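Local coordinates for 3-oxoacyl-(acyl-carrier protein) synthase II (Thermus thermophilus, PDB 1J3N), which probably catalyses the condensation of acyl groups with malonyl-acyl carrier protein in the elongation steps of fatty acid synthesis, at residues E96-T100 and G178-L184. Sequence-based numbering, arbitrary orientation.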
loop_
_atom_site.group_PDB
_atom_site.type_symbol
_atom_site.label_atom_id
_atom_site.label_comp_id
_atom_site.label_asym_id
_atom_site.label_seq_id
_atom_site.Cartn_x
_atom_site.Cartn_y
_atom_site.Cartn_z
ATOM N N GLU A 96 -2.727 -14.299 16.985
ATOM C CA GLU A 96 -1.517 -14.375 16.179
ATOM C C GLU A 96 -1.799 -14.872 14.774
ATOM O O GLU A 96 -0.966 -14.718 13.884
ATOM C CB GLU A 96 -0.490 -15.319 16.812
ATOM C CG GLU A 96 -0.046 -14.932 18.203
ATOM C CD GLU A 96 1.208 -15.674 18.626
ATOM O OE1 GLU A 96 1.298 -16.894 18.370
ATOM O OE2 GLU A 96 2.104 -15.035 19.219
ATOM N N ARG A 97 -2.970 -15.465 14.581
ATOM C CA ARG A 97 -3.332 -16.019 13.284
ATOM C C ARG A 97 -4.323 -15.158 12.516
ATOM O O ARG A 97 -4.828 -15.559 11.464
ATOM C CB ARG A 97 -3.887 -17.433 13.479
ATOM C CG ARG A 97 -2.906 -18.372 14.191
ATOM C CD ARG A 97 -1.617 -18.494 13.398
ATOM N NE ARG A 97 -1.885 -18.947 12.036
ATOM C CZ ARG A 97 -1.009 -18.896 11.038
ATOM N NH1 ARG A 97 0.210 -18.404 11.236
ATOM N NH2 ARG A 97 -1.352 -19.350 9.840
ATOM N N VAL A 98 -4.598 -13.971 13.047
ATOM C CA VAL A 98 -5.516 -13.048 12.403
ATOM C C VAL A 98 -4.752 -11.856 11.858
ATOM O O VAL A 98 -4.058 -11.157 12.599
ATOM C CB VAL A 98 -6.591 -12.530 13.370
ATOM C CG1 VAL A 98 -7.493 -11.537 12.644
ATOM C CG2 VAL A 98 -7.417 -13.691 13.898
ATOM N N GLY A 99 -4.888 -11.635 10.556
ATOM C CA GLY A 99 -4.212 -10.525 9.917
ATOM C C GLY A 99 -5.184 -9.420 9.568
ATOM O O GLY A 99 -6.408 -9.602 9.628
ATOM N N THR A 100 -4.634 -8.268 9.204
ATOM C CA THR A 100 -5.425 -7.105 8.840
ATOM C C THR A 100 -4.829 -6.484 7.577
ATOM O O THR A 100 -3.607 -6.364 7.448
ATOM C CB THR A 100 -5.433 -6.061 9.986
ATOM O OG1 THR A 100 -4.093 -5.764 10.370
ATOM C CG2 THR A 100 -6.165 -6.589 11.204
ATOM N N GLY A 178 -0.160 -19.487 4.199
ATOM C CA GLY A 178 -0.037 -19.902 5.587
ATOM C C GLY A 178 0.423 -18.831 6.568
ATOM O O GLY A 178 0.783 -19.150 7.706
ATOM N N GLU A 179 0.401 -17.566 6.150
ATOM C CA GLU A 179 0.832 -16.465 7.018
ATOM C C GLU A 179 -0.268 -16.065 7.999
ATOM O O GLU A 179 -0.023 -15.349 8.972
ATOM C CB GLU A 179 1.239 -15.241 6.179
ATOM C CG GLU A 179 2.318 -15.537 5.134
ATOM C CD GLU A 179 2.657 -14.334 4.269
ATOM O OE1 GLU A 179 1.719 -13.659 3.791
ATOM O OE2 GLU A 179 3.859 -14.063 4.054
ATOM N N ALA A 180 -1.480 -16.536 7.736
ATOM C CA ALA A 180 -2.625 -16.236 8.582
ATOM C C ALA A 180 -3.747 -17.202 8.245
ATOM O O ALA A 180 -3.762 -17.790 7.160
ATOM C CB ALA A 180 -3.088 -14.785 8.349
ATOM N N ASP A 181 -4.685 -17.370 9.172
ATOM C CA ASP A 181 -5.819 -18.258 8.946
ATOM C C ASP A 181 -7.088 -17.466 8.692
ATOM O O ASP A 181 -8.019 -17.951 8.054
ATOM C CB ASP A 181 -6.004 -19.186 10.142
ATOM C CG ASP A 181 -4.768 -19.995 10.411
ATOM O OD1 ASP A 181 -4.199 -20.496 9.418
ATOM O OD2 ASP A 181 -4.367 -20.127 11.589
ATOM N N LEU A 182 -7.112 -16.239 9.193
ATOM C CA LEU A 182 -8.261 -15.367 9.008
ATOM C C LEU A 182 -7.728 -13.951 8.818
ATOM O O LEU A 182 -6.762 -13.557 9.468
ATOM C CB LEU A 182 -9.174 -15.453 10.238
ATOM C CG LEU A 182 -10.608 -14.930 10.116
ATOM C CD1 LEU A 182 -11.457 -15.456 11.259
ATOM C CD2 LEU A 182 -10.593 -13.406 10.098
ATOM N N VAL A 183 -8.341 -13.190 7.916
ATOM C CA VAL A 183 -7.903 -11.824 7.670
ATOM C C VAL A 183 -9.065 -10.863 7.412
ATOM O O VAL A 183 -9.995 -11.185 6.675
ATOM C CB VAL A 183 -6.935 -11.747 6.449
ATOM C CG1 VAL A 183 -6.597 -10.281 6.146
ATOM C CG2 VAL A 183 -5.651 -12.539 6.732
ATOM N N LEU A 184 -9.023 -9.691 8.039
ATOM C CA LEU A 184 -10.054 -8.687 7.795
ATOM C C LEU A 184 -9.418 -7.830 6.701
ATOM O O LEU A 184 -8.405 -7.175 6.932
ATOM C CB LEU A 184 -10.331 -7.846 9.049
ATOM C CG LEU A 184 -10.909 -8.502 10.311
ATOM C CD1 LEU A 184 -11.167 -7.422 11.350
ATOM C CD2 LEU A 184 -12.199 -9.242 9.999
#
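Val98-Thr100 and Leu182-Leu184 run side by side as parallel strands, their axes 4.6 Å apart at closest and 26° from alignment, with Val98 opposite Leu182 and Thr100 opposite Leu184. Gly99 carries this pairing: its N donates to Leu182 O (2.9 Å), and its O accepts from Leu184 N. Where the strands begin, Arg97 O takes two donors, Asp181 N at 2.9 Å and the more distant Leu182 N at 3.3 Å. The Arg97 side chain, bent at chi2 and chi3 (-59° and -56°), folds across to grip Asp181 side-on. Arg97 NE donates to Asp181 OD2 at 2.8 Å and Arg97 NH2 to Asp181 OD1 at 3.1 Å, both nearly straight and in the guanidinium plane, yet each oxygen is met from above the carboxylate plane. Arg97 NH2 also donates to Gly178 O (3.0 Å), again from above the carbonyl plane, while Ala180 CA lies over one guanidinium face, toward its rim. An alanine in place of Arg97 would probably leave Gly178 O without this donor and strip Asp181 of two bonds, though Arg2 would still reach OD1. On one face of the sheet, Val183 CG1 and CG2 lie along the Gly99 backbone, and the valine packs against helix 163-176; Val98, Leu182, Thr100 and Leu184 line the other, where Ile144 of helix 139-148 touches Thr100 and Leu184. Gly178, with positive phi, closes the C-terminal end of helix 163-176 in a Schellman motif, so Arg97 ties the helix terminus to the start of the parallel pair in this thiolase-type fold. With Arg97 and Arg2 both engaging it, Asp181 is likely to remain ionised.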